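Local coordinates for lactate dehydrogenase (Eimeria maxima, PDB 6CT6), which probably catalyses the NAD(H)-dependent interconversion of pyruvate and lactate, and is held here with NADH and the substrate analogue oxamate in its active site, at residues L30-D35 / V60-T65; I184-D189 / Q310-E315; T88-K93 / R100-P105. All blocks are in the same frame, centred on the assembly; numbering follows the deposited sequence.

Contact 1. Residues L30-D35 / V60-T65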
loop_
_atom_site.group_PDB
_atom_site.type_symbol
_atom_site.label_atom_id
_atom_site.label_comp_id
_atom_site.label_asym_id
_atom_site.label_seq_id
_atom_site.Cartn_x
_atom_site.Cartn_y
_atom_site.Cartn_z
ATOM N N LEU B 30 3.275 9.085 -0.995
ATOM C CA LEU B 30 2.075 9.674 -1.581
ATOM C C LEU B 30 1.723 11.007 -0.928
ATOM O O LEU B 30 1.274 11.936 -1.610
ATOM C CB LEU B 30 0.903 8.695 -1.455
ATOM C CG LEU B 30 0.987 7.377 -2.227
ATOM C CD1 LEU B 30 -0.110 6.428 -1.765
ATOM C CD2 LEU B 30 0.889 7.603 -3.729
ATOM N N LYS B 31 1.907 11.119 0.387
ATOM C CA LYS B 31 1.525 12.318 1.121
ATOM C C LYS B 31 2.626 13.369 1.179
ATOM O O LYS B 31 2.375 14.474 1.673
ATOM C CB LYS B 31 1.112 11.954 2.556
ATOM C CG LYS B 31 -0.153 11.110 2.662
ATOM C CD LYS B 31 -0.405 10.642 4.096
ATOM C CE LYS B 31 -0.972 11.746 4.981
ATOM N NZ LYS B 31 -2.369 12.108 4.619
ATOM N N GLU B 32 3.823 13.066 0.678
ATOM C CA GLU B 32 4.982 13.946 0.837
ATOM C C GLU B 32 5.167 14.326 2.300
ATOM O O GLU B 32 5.429 15.483 2.638
ATOM C CB GLU B 32 4.855 15.200 -0.026
ATOM C CG GLU B 32 4.721 14.935 -1.506
ATOM C CD GLU B 32 4.571 16.214 -2.302
ATOM O OE1 GLU B 32 5.377 17.146 -2.090
ATOM O OE2 GLU B 32 3.636 16.296 -3.128
ATOM N N LEU B 33 5.015 13.340 3.181
ATOM C CA LEU B 33 5.073 13.623 4.608
ATOM C C LEU B 33 6.500 13.846 5.082
ATOM O O LEU B 33 6.729 14.646 5.996
ATOM C CB LEU B 33 4.422 12.482 5.389
ATOM C CG LEU B 33 4.299 12.695 6.894
ATOM C CD1 LEU B 33 3.519 13.969 7.207
ATOM C CD2 LEU B 33 3.630 11.493 7.524
ATOM N N GLY B 34 7.457 13.165 4.470
ATOM C CA GLY B 34 8.852 13.303 4.833
ATOM C C GLY B 34 9.647 12.178 4.215
ATOM O O GLY B 34 9.097 11.239 3.633
ATOM N N ASP B 35 10.966 12.295 4.329
ATOM C CA ASP B 35 11.835 11.210 3.902
ATOM C C ASP B 35 11.734 10.047 4.883
ATOM O O ASP B 35 11.418 10.224 6.064
ATOM C CB ASP B 35 13.280 11.694 3.774
ATOM C CG ASP B 35 13.502 12.540 2.529
ATOM O OD1 ASP B 35 12.636 12.530 1.625
ATOM O OD2 ASP B 35 14.554 13.210 2.447
ATOM N N VAL B 60 4.367 9.944 -9.020
ATOM C CA VAL B 60 3.468 11.001 -8.558
ATOM C C VAL B 60 4.177 12.358 -8.471
ATOM O O VAL B 60 3.691 13.264 -7.798
ATOM C CB VAL B 60 2.803 10.641 -7.218
ATOM C CG1 VAL B 60 1.945 9.391 -7.364
ATOM C CG2 VAL B 60 3.838 10.459 -6.118
ATOM N N ASP B 61 5.325 12.508 -9.133
ATOM C CA ASP B 61 5.926 13.816 -9.406
ATOM C C ASP B 61 6.500 14.500 -8.164
ATOM O O ASP B 61 6.533 15.732 -8.103
ATOM C CB ASP B 61 4.916 14.760 -10.074
ATOM C CG ASP B 61 4.474 14.277 -11.442
ATOM O OD1 ASP B 61 5.335 13.791 -12.205
ATOM O OD2 ASP B 61 3.268 14.385 -11.754
ATOM N N ASN B 62 6.965 13.754 -7.162
ATOM C CA ASN B 62 7.677 14.369 -6.048
ATOM C C ASN B 62 8.995 13.637 -5.824
ATOM O O ASN B 62 9.253 12.572 -6.395
ATOM C CB ASN B 62 6.826 14.404 -4.761
ATOM C CG ASN B 62 6.632 13.037 -4.127
ATOM O OD1 ASN B 62 7.588 12.301 -3.892
ATOM N ND2 ASN B 62 5.383 12.707 -3.819
ATOM N N GLY B 63 9.838 14.235 -4.985
ATOM C CA GLY B 63 11.171 13.719 -4.746
ATOM C C GLY B 63 11.375 13.192 -3.342
ATOM O O GLY B 63 12.489 13.246 -2.811
ATOM N N ILE B 64 10.307 12.683 -2.725
ATOM C CA ILE B 64 10.453 11.980 -1.456
ATOM C C ILE B 64 11.428 10.829 -1.651
ATOM O O ILE B 64 11.343 10.081 -2.632
ATOM C CB ILE B 64 9.086 11.477 -0.958
ATOM C CG1 ILE B 64 8.178 12.645 -0.549
ATOM C CG2 ILE B 64 9.250 10.487 0.200
ATOM C CD1 ILE B 64 8.636 13.429 0.680
ATOM N N THR B 65 12.366 10.683 -0.720
ATOM C CA THR B 65 13.352 9.613 -0.770
ATOM C C THR B 65 13.038 8.575 0.298
ATOM O O THR B 65 12.876 8.917 1.475
ATOM C CB THR B 65 14.770 10.156 -0.571
ATOM O OG1 THR B 65 15.050 11.150 -1.567
ATOM C CG2 THR B 65 15.797 9.034 -0.695
HETATM O O HOH W 1 2.798 13.780 -5.134
HETATM O O HOH W 2 15.743 13.597 -0.113
#
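Asp35 OD1 is gripped by two groups: the backbone amide of Thr65, whose N lies 3.0 Å from that oxygen in a nearly straight bond (174° at the hydrogen), and the guanidinium of Arg9, which forms a salt bridge. The amide arrives from above the carboxylate plane, 51° out of it. The other oxygen, OD2, turns to Asn7 and to a water, 2.8 Å from Asp35 OD2, that also bonds Thr65 OG1. A short acid suits this place, since it can serve a backbone N-H and a cation while staying close to its own strand.

Ile64 is the apolar centre. Its CD1 lies 3.7 Å from Glu32 CA and its CG2 3.5 Å from Gly34 O, a buried carbonyl for which the model holds no polar partner. Farther along, the side chains of Glu32 and Asn62 run antiparallel side by side, and the methylene Glu32 CG comes within 3.3 Å of Asn62 ND2. Asn62 builds an Asx turn: with CG set between backbone N and carbonyl carbon (chi1 71°), its OD1 accepts from Ile64 N at 3.0 Å. ND2 bonds Ser29 O and a water whose oxygen lies 2.9 Å from Val60 O.

Both segments follow helices that end in Schellman motifs, with Glu32 and Asp61 as the residues of positive phi. The contact thus joins the ends of helices 19-31 and 45-59 at the edge of the Rossmann sheet, where Asp35 opens strand 35-39 beside strands 11-15 and 66-69, and Arg165 and Arg166 of the second subunit reach Asp61 and Ile64.

Contact 2. Residues I184-D189 / Q310-E315. With NAI (1,4-dihydronicotinamide adenine dinucleotide), chain D; OXM (oxamic acid), chain F.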
loop_
_atom_site.group_PDB
_atom_site.type_symbol
_atom_site.label_atom_id
_atom_site.label_comp_id
_atom_site.label_asym_id
_atom_site.label_seq_id
_atom_site.Cartn_x
_atom_site.Cartn_y
_atom_site.Cartn_z
ATOM N N ILE B 184 -11.826 1.526 23.552
ATOM C CA ILE B 184 -10.754 1.759 24.514
ATOM C C ILE B 184 -10.316 0.436 25.132
ATOM O O ILE B 184 -10.907 -0.618 24.873
ATOM C CB ILE B 184 -11.178 2.758 25.608
ATOM C CG1 ILE B 184 -12.357 2.214 26.427
ATOM C CG2 ILE B 184 -11.536 4.099 24.984
ATOM C CD1 ILE B 184 -12.639 3.000 27.698
ATOM N N GLY B 185 -9.270 0.490 25.952
ATOM C CA GLY B 185 -8.832 -0.669 26.704
ATOM C C GLY B 185 -7.640 -1.364 26.083
ATOM O O GLY B 185 -6.719 -0.712 25.580
ATOM N N VAL B 186 -7.648 -2.687 26.119
ATOM C CA VAL B 186 -6.563 -3.488 25.570
ATOM C C VAL B 186 -6.864 -3.760 24.106
ATOM O O VAL B 186 -8.019 -3.991 23.731
ATOM C CB VAL B 186 -6.395 -4.805 26.355
ATOM C CG1 VAL B 186 -7.571 -5.752 26.096
ATOM C CG2 VAL B 186 -5.077 -5.476 25.997
ATOM N N HIS B 187 -5.828 -3.735 23.269
ATOM C CA HIS B 187 -5.971 -4.223 21.901
ATOM C C HIS B 187 -5.985 -5.745 21.970
ATOM O O HIS B 187 -4.993 -6.432 21.713
ATOM C CB HIS B 187 -4.861 -3.700 21.000
ATOM C CG HIS B 187 -5.031 -4.086 19.563
ATOM N ND1 HIS B 187 -6.153 -3.753 18.834
ATOM C CD2 HIS B 187 -4.237 -4.797 18.728
ATOM C CE1 HIS B 187 -6.037 -4.233 17.609
ATOM N NE2 HIS B 187 -4.884 -4.870 17.518
ATOM N N GLY B 188 -7.141 -6.273 22.344
ATOM C CA GLY B 188 -7.282 -7.698 22.529
ATOM C C GLY B 188 -8.732 -8.077 22.706
ATOM O O GLY B 188 -9.637 -7.294 22.407
ATOM N N ASP B 189 -8.944 -9.291 23.215
ATOM C CA ASP B 189 -10.300 -9.822 23.322
ATOM C C ASP B 189 -11.164 -8.988 24.260
ATOM O O ASP B 189 -12.390 -8.947 24.099
ATOM C CB ASP B 189 -10.257 -11.274 23.792
ATOM C CG ASP B 189 -9.772 -12.221 22.713
ATOM O OD1 ASP B 189 -10.198 -12.061 21.549
ATOM O OD2 ASP B 189 -8.962 -13.120 23.024
ATOM N N GLN B 310 -12.208 -3.006 33.396
ATOM C CA GLN B 310 -11.312 -3.735 34.286
ATOM C C GLN B 310 -10.872 -5.048 33.653
ATOM O O GLN B 310 -9.765 -5.529 33.922
ATOM C CB GLN B 310 -11.987 -3.978 35.638
ATOM C CG GLN B 310 -11.026 -4.391 36.754
ATOM C CD GLN B 310 -9.944 -3.357 37.023
ATOM O OE1 GLN B 310 -8.772 -3.700 37.174
ATOM N NE2 GLN B 310 -10.335 -2.087 37.092
ATOM N N GLY B 311 -11.721 -5.636 32.807
ATOM C CA GLY B 311 -11.295 -6.780 32.018
ATOM C C GLY B 311 -10.080 -6.474 31.163
ATOM O O GLY B 311 -9.147 -7.276 31.085
ATOM N N SER B 312 -10.072 -5.310 30.510
ATOM C CA SER B 312 -8.900 -4.905 29.741
ATOM C C SER B 312 -7.692 -4.718 30.650
ATOM O O SER B 312 -6.597 -5.214 30.358
ATOM C CB SER B 312 -9.192 -3.616 28.968
ATOM O OG SER B 312 -9.870 -3.885 27.752
ATOM N N ILE B 313 -7.874 -4.007 31.765
ATOM C CA ILE B 313 -6.757 -3.742 32.666
ATOM C C ILE B 313 -6.194 -5.048 33.216
ATOM O O ILE B 313 -4.978 -5.195 33.382
ATOM C CB ILE B 313 -7.190 -2.786 33.795
ATOM C CG1 ILE B 313 -7.666 -1.454 33.205
ATOM C CG2 ILE B 313 -6.031 -2.544 34.762
ATOM C CD1 ILE B 313 -8.237 -0.480 34.224
ATOM N N ASP B 314 -7.064 -6.020 33.504
ATOM C CA ASP B 314 -6.578 -7.301 34.005
ATOM C C ASP B 314 -5.789 -8.047 32.936
ATOM O O ASP B 314 -4.773 -8.683 33.240
ATOM C CB ASP B 314 -7.744 -8.157 34.503
ATOM C CG ASP B 314 -8.404 -7.582 35.741
ATOM O OD1 ASP B 314 -7.761 -6.769 36.441
ATOM O OD2 ASP B 314 -9.563 -7.948 36.021
ATOM N N GLU B 315 -6.239 -7.984 31.680
ATOM C CA GLU B 315 -5.500 -8.633 30.603
ATOM C C GLU B 315 -4.082 -8.083 30.502
ATOM O O GLU B 315 -3.127 -8.842 30.299
ATOM C CB GLU B 315 -6.238 -8.466 29.273
ATOM C CG GLU B 315 -5.595 -9.227 28.113
ATOM C CD GLU B 315 -6.459 -9.249 26.865
ATOM O OE1 GLU B 315 -7.690 -9.071 26.982
ATOM O OE2 GLU B 315 -5.903 -9.445 25.765
HETATM P PA NAI D . 5.613 -8.633 9.147
HETATM O O1A NAI D . 6.155 -9.983 9.561
HETATM O O2A NAI D . 5.124 -8.427 7.733
HETATM O O5B NAI D . 6.765 -7.550 9.439
HETATM C C5B NAI D . 7.566 -7.633 10.614
HETATM C C4B NAI D . 8.992 -7.285 10.226
HETATM O O4B NAI D . 9.805 -7.025 11.373
HETATM C C3B NAI D . 9.670 -8.418 9.462
HETATM O O3B NAI D . 10.021 -7.965 8.152
HETATM C C2B NAI D . 10.903 -8.757 10.279
HETATM O O2B NAI D . 12.030 -9.099 9.472
HETATM C C1B NAI D . 11.117 -7.453 11.024
HETATM N N9A NAI D . 12.001 -7.536 12.208
HETATM C C8A NAI D . 12.233 -8.572 13.039
HETATM N N7A NAI D . 13.129 -8.208 13.997
HETATM C C5A NAI D . 13.477 -6.927 13.770
HETATM C C6A NAI D . 14.366 -5.919 14.382
HETATM N N6A NAI D . 15.100 -6.210 15.475
HETATM N N1A NAI D . 14.421 -4.693 13.812
HETATM C C2A NAI D . 13.698 -4.374 12.722
HETATM N N3A NAI D . 12.875 -5.243 12.118
HETATM C C4A NAI D . 12.730 -6.500 12.589
HETATM O O3 NAI D . 4.442 -8.223 10.184
HETATM P PN NAI D . 3.363 -7.038 9.961
HETATM O O1N NAI D . 2.179 -7.600 9.211
HETATM O O2N NAI D . 4.077 -5.813 9.439
HETATM O O5D NAI D . 2.899 -6.772 11.481
HETATM C C5D NAI D . 3.849 -6.279 12.419
HETATM C C4D NAI D . 3.288 -6.250 13.834
HETATM O O4D NAI D . 2.135 -5.402 13.918
HETATM C C3D NAI D . 2.849 -7.635 14.285
HETATM O O3D NAI D . 3.292 -7.844 15.628
HETATM C C2D NAI D . 1.340 -7.578 14.221
HETATM O O2D NAI D . 0.703 -8.490 15.115
HETATM C C1D NAI D . 1.107 -6.126 14.601
HETATM N N1N NAI D . -0.223 -5.575 14.309
HETATM C C2N NAI D . -0.668 -4.681 15.193
HETATM C C3N NAI D . -1.888 -4.055 15.065
HETATM C C7N NAI D . -2.280 -3.075 16.132
HETATM O O7N NAI D . -1.427 -2.678 16.911
HETATM N N7N NAI D . -3.540 -2.671 16.224
HETATM C C4N NAI D . -2.794 -4.348 13.899
HETATM C C5N NAI D . -2.205 -5.338 13.001
HETATM C C6N NAI D . -0.950 -5.902 13.232
HETATM C C1 OXM F . -4.441 -7.296 14.643
HETATM N N1 OXM F . -4.103 -8.541 13.969
HETATM O O1 OXM F . -3.798 -6.928 15.574
HETATM C C2 OXM F . -5.627 -6.456 14.160
HETATM O O2 OXM F . -6.479 -6.035 14.983
HETATM O O3 OXM F . -5.752 -6.179 12.939
#
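Val186 packing on Ser312 and Glu315 makes this a buried loop-to-helix contact in the alpha/beta C-terminal domain of the lactate/malate dehydrogenase fold: the loop between strands 179-184 and 192-193, which carries the active-site His187, rests on helix 303-328. Its polar core is Ser312 OG, which receives the amide of Val186, N to OG 3.0 Å, in a nearly straight bond. The same hydroxyl also bonds Asn190 O, so one small side chain ties the helix to two points of the loop. Serine is short enough for the backbones to approach closely, with the CA atoms of Val186 and Ser312 5.0 Å apart. Glycine suits two places here, because Gly185 CA lies 3.5 Å from Ser312 OG and Gly188 CA 3.9 Å from Glu315 OE2, leaving no space for a CB.

The valine turns CG1 into the angle between backbone N and carbonyl carbon (chi1 70°), where this methyl meets both Ser312 OG and Glu315 OE1, each 3.4 Å from CG1. The extended Glu315 runs across the valine, roughly perpendicular to it, and its OE1 takes a hydrogen bond from Asn190 ND2.

His187 is the centre of an inverse gamma turn. Its CB points away from the helix, and with CG anti to the backbone N (chi1 -175°) the ring reaches the ligands. The bond from ND1 to Asp160 OD2 holds the ring's rotation, and the nicotinamide amide nitrogen N7N lies over one face. At the ring edge, in its plane, His187 NE2 donates to oxamate O1 at 3.0 Å and 156°.

Contact 3. Residues T88-K93 / R100-P105. With OXM (oxamic acid), chain F; NAI (1,4-dihydronicotinamide adenine dinucleotide), chain D.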
loop_
_atom_site.group_PDB
_atom_site.type_symbol
_atom_site.label_atom_id
_atom_site.label_comp_id
_atom_site.label_asym_id
_atom_site.label_seq_id
_atom_site.Cartn_x
_atom_site.Cartn_y
_atom_site.Cartn_z
ATOM N N THR B 88 6.606 -12.890 13.426
ATOM C CA THR B 88 5.152 -12.946 13.342
ATOM C C THR B 88 4.607 -14.322 12.988
ATOM O O THR B 88 3.386 -14.472 12.882
ATOM C CB THR B 88 4.640 -11.916 12.329
ATOM O OG1 THR B 88 5.062 -12.276 11.009
ATOM C CG2 THR B 88 5.169 -10.531 12.672
ATOM N N LYS B 89 5.460 -15.329 12.810
ATOM C CA LYS B 89 4.977 -16.693 12.653
ATOM C C LYS B 89 5.967 -17.659 13.286
ATOM O O LYS B 89 7.183 -17.459 13.209
ATOM C CB LYS B 89 4.756 -17.069 11.182
ATOM C CG LYS B 89 4.120 -18.448 11.012
ATOM C CD LYS B 89 4.003 -18.874 9.557
ATOM C CE LYS B 89 3.302 -20.221 9.444
ATOM N NZ LYS B 89 4.012 -21.294 10.197
ATOM N N ILE B 90 5.432 -18.702 13.909
ATOM C CA ILE B 90 6.239 -19.746 14.531
ATOM C C ILE B 90 6.576 -20.775 13.454
ATOM O O ILE B 90 5.655 -21.283 12.797
ATOM C CB ILE B 90 5.493 -20.404 15.699
ATOM C CG1 ILE B 90 5.145 -19.353 16.761
ATOM C CG2 ILE B 90 6.331 -21.522 16.314
ATOM C CD1 ILE B 90 4.188 -19.852 17.830
ATOM N N PRO B 91 7.852 -21.095 13.233
ATOM C CA PRO B 91 8.188 -22.111 12.226
ATOM C C PRO B 91 7.437 -23.413 12.463
ATOM O O PRO B 91 7.281 -23.868 13.599
ATOM C CB PRO B 91 9.698 -22.292 12.402
ATOM C CG PRO B 91 10.165 -20.980 12.906
ATOM C CD PRO B 91 9.061 -20.461 13.788
ATOM N N GLY B 92 6.967 -24.013 11.371
ATOM C CA GLY B 92 6.212 -25.245 11.440
ATOM C C GLY B 92 4.766 -25.067 11.835
ATOM O O GLY B 92 4.019 -26.054 11.843
ATOM N N LYS B 93 4.351 -23.845 12.155
ATOM C CA LYS B 93 2.981 -23.541 12.546
ATOM C C LYS B 93 2.648 -24.157 13.899
ATOM O O LYS B 93 2.560 -23.451 14.904
ATOM C CB LYS B 93 1.992 -24.030 11.489
ATOM C CG LYS B 93 0.878 -23.038 11.237
ATOM C CD LYS B 93 -0.186 -23.596 10.314
ATOM C CE LYS B 93 -1.317 -22.600 10.128
ATOM N NZ LYS B 93 -1.970 -22.272 11.427
ATOM N N ARG B 100 -2.577 -12.765 19.539
ATOM C CA ARG B 100 -1.621 -11.667 19.503
ATOM C C ARG B 100 -0.526 -11.877 20.542
ATOM O O ARG B 100 0.168 -10.925 20.913
ATOM C CB ARG B 100 -2.325 -10.326 19.751
ATOM C CG ARG B 100 -3.387 -9.934 18.721
ATOM C CD ARG B 100 -4.043 -8.602 19.104
ATOM N NE ARG B 100 -5.000 -8.119 18.108
ATOM C CZ ARG B 100 -6.320 -8.233 18.216
ATOM N NH1 ARG B 100 -6.855 -8.818 19.278
ATOM N NH2 ARG B 100 -7.110 -7.760 17.261
ATOM N N MET B 101 -0.354 -13.120 21.011
ATOM C CA MET B 101 0.500 -13.369 22.164
ATOM C C MET B 101 1.335 -14.643 22.080
ATOM O O MET B 101 2.143 -14.884 22.983
ATOM C CB MET B 101 -0.367 -13.405 23.436
ATOM C CG MET B 101 0.376 -13.721 24.727
ATOM S SD MET B 101 -0.276 -12.819 26.146
ATOM C CE MET B 101 -2.039 -13.054 25.940
ATOM N N ASP B 102 1.198 -15.458 21.033
ATOM C CA ASP B 102 1.979 -16.690 20.977
ATOM C C ASP B 102 3.477 -16.433 20.836
ATOM O O ASP B 102 4.269 -17.357 21.051
ATOM C CB ASP B 102 1.495 -17.573 19.826
ATOM C CG ASP B 102 1.414 -16.829 18.510
ATOM O OD1 ASP B 102 2.001 -15.730 18.410
ATOM O OD2 ASP B 102 0.765 -17.345 17.575
ATOM N N LEU B 103 3.889 -15.209 20.490
ATOM C CA LEU B 103 5.298 -14.897 20.265
ATOM C C LEU B 103 5.821 -13.834 21.225
ATOM O O LEU B 103 6.864 -13.226 20.966
ATOM C CB LEU B 103 5.515 -14.454 18.817
ATOM C CG LEU B 103 5.479 -15.615 17.819
ATOM C CD1 LEU B 103 4.799 -15.207 16.524
ATOM C CD2 LEU B 103 6.886 -16.137 17.552
ATOM N N LEU B 104 5.123 -13.602 22.333
ATOM C CA LEU B 104 5.563 -12.609 23.311
ATOM C C LEU B 104 6.988 -12.833 23.797
ATOM O O LEU B 104 7.763 -11.864 23.824
ATOM C CB LEU B 104 4.573 -12.601 24.485
ATOM C CG LEU B 104 4.759 -11.540 25.572
ATOM C CD1 LEU B 104 3.445 -11.326 26.302
ATOM C CD2 LEU B 104 5.838 -11.932 26.575
ATOM N N PRO B 105 7.399 -14.042 24.199
ATOM C CA PRO B 105 8.770 -14.206 24.713
ATOM C C PRO B 105 9.832 -13.786 23.720
ATOM O O PRO B 105 10.904 -13.320 24.124
ATOM C CB PRO B 105 8.852 -15.710 25.015
ATOM C CG PRO B 105 7.440 -16.164 25.121
ATOM C CD PRO B 105 6.678 -15.323 24.153
HETATM C C1 OXM F . -4.441 -7.296 14.643
HETATM N N1 OXM F . -4.103 -8.541 13.969
HETATM O O1 OXM F . -3.798 -6.928 15.574
HETATM C C2 OXM F . -5.627 -6.456 14.160
HETATM O O2 OXM F . -6.479 -6.035 14.983
HETATM O O3 OXM F . -5.752 -6.179 12.939
HETATM P PA NAI D . 5.613 -8.633 9.147
HETATM O O1A NAI D . 6.155 -9.983 9.561
HETATM O O2A NAI D . 5.124 -8.427 7.733
HETATM O O5B NAI D . 6.765 -7.550 9.439
HETATM C C5B NAI D . 7.566 -7.633 10.614
HETATM C C4B NAI D . 8.992 -7.285 10.226
HETATM O O4B NAI D . 9.805 -7.025 11.373
HETATM C C3B NAI D . 9.670 -8.418 9.462
HETATM O O3B NAI D . 10.021 -7.965 8.152
HETATM C C2B NAI D . 10.903 -8.757 10.279
HETATM O O2B NAI D . 12.030 -9.099 9.472
HETATM C C1B NAI D . 11.117 -7.453 11.024
HETATM N N9A NAI D . 12.001 -7.536 12.208
HETATM C C8A NAI D . 12.233 -8.572 13.039
HETATM N N7A NAI D . 13.129 -8.208 13.997
HETATM C C5A NAI D . 13.477 -6.927 13.770
HETATM C C6A NAI D . 14.366 -5.919 14.382
HETATM N N6A NAI D . 15.100 -6.210 15.475
HETATM N N1A NAI D . 14.421 -4.693 13.812
HETATM C C2A NAI D . 13.698 -4.374 12.722
HETATM N N3A NAI D . 12.875 -5.243 12.118
HETATM C C4A NAI D . 12.730 -6.500 12.589
HETATM O O3 NAI D . 4.442 -8.223 10.184
HETATM P PN NAI D . 3.363 -7.038 9.961
HETATM O O1N NAI D . 2.179 -7.600 9.211
HETATM O O2N NAI D . 4.077 -5.813 9.439
HETATM O O5D NAI D . 2.899 -6.772 11.481
HETATM C C5D NAI D . 3.849 -6.279 12.419
HETATM C C4D NAI D . 3.288 -6.250 13.834
HETATM O O4D NAI D . 2.135 -5.402 13.918
HETATM C C3D NAI D . 2.849 -7.635 14.285
HETATM O O3D NAI D . 3.292 -7.844 15.628
HETATM C C2D NAI D . 1.340 -7.578 14.221
HETATM O O2D NAI D . 0.703 -8.490 15.115
HETATM C C1D NAI D . 1.107 -6.126 14.601
HETATM N N1N NAI D . -0.223 -5.575 14.309
HETATM C C2N NAI D . -0.668 -4.681 15.193
HETATM C C3N NAI D . -1.888 -4.055 15.065
HETATM C C7N NAI D . -2.280 -3.075 16.132
HETATM O O7N NAI D . -1.427 -2.678 16.911
HETATM N N7N NAI D . -3.540 -2.671 16.224
HETATM C C4N NAI D . -2.794 -4.348 13.899
HETATM C C5N NAI D . -2.205 -5.338 13.001
HETATM C C6N NAI D . -0.950 -5.902 13.232
#
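Ile90 and Leu103 each hold the first branch of the side chain anti to the carbonyl carbon (CG1 in Ile90, chi1 -59°; CG in Leu103, chi1 -75°), which lays it beside the residue's own backbone N; in that setting the two side chains run past each other head to tail. They join the two ends of what corresponds to the substrate-specificity loop of the lactate/malate dehydrogenase family, which in this Rossmann domain links strand 80-83 to helix 104-121. Ile90 CG1 lies 3.7 Å from Leu103 CD2, and the leucine's other branch, CD1, rests against the backbone, 3.7 Å from Thr88 C. The two-pronged leucine can thus touch Ile90 with one methyl and the Thr88 backbone with the other. Ile90 CD1 also reaches the methylene of Asp102, at CB.

Beyond this apolar contact the chain turns through a type II beta turn, Ile90 to Lys93, with Gly92 supplying the positive phi. Ile90 O accepts from Lys93 N and Lys89 NZ, which come from opposite faces of its plane. Leu103 is the N-cap residue of helix 104-121.

Each segment also presents one polar group to a ligand. Thr88 OG1 donates to NADH phosphate oxygen O1A at 2.9 Å. Arg100, extended from CG to NE, can span the distance to oxamate and meets it with the guanidinium edge: NH2 bonds O2 at 2.9 Å, while Arg100 NE points in plane at oxamate O1, 3.0 Å away and almost straight at 174°.

Overall arrangement
Contacts 2 and 3 converge on the active site from the two domains: contact 3, in the NAD-binding domain, supplies Arg100, and contact 2, in the C-terminal domain, supplies His187. Their centres are 21 Å apart, yet they touch, His187 NE2 packing 3.3 Å from Arg100 NE, and oxamate O1 is where the two meet. Arg163 and Asn132 also bond oxamate, while Thr88 of contact 3 holds the NADH phosphate. Contact 1 is remote, its nearest atoms about 21 Å from those of contact 2 and about 23 Å from those of contact 3; it belongs to the same Rossmann domain as contact 3 but lies by the second subunit.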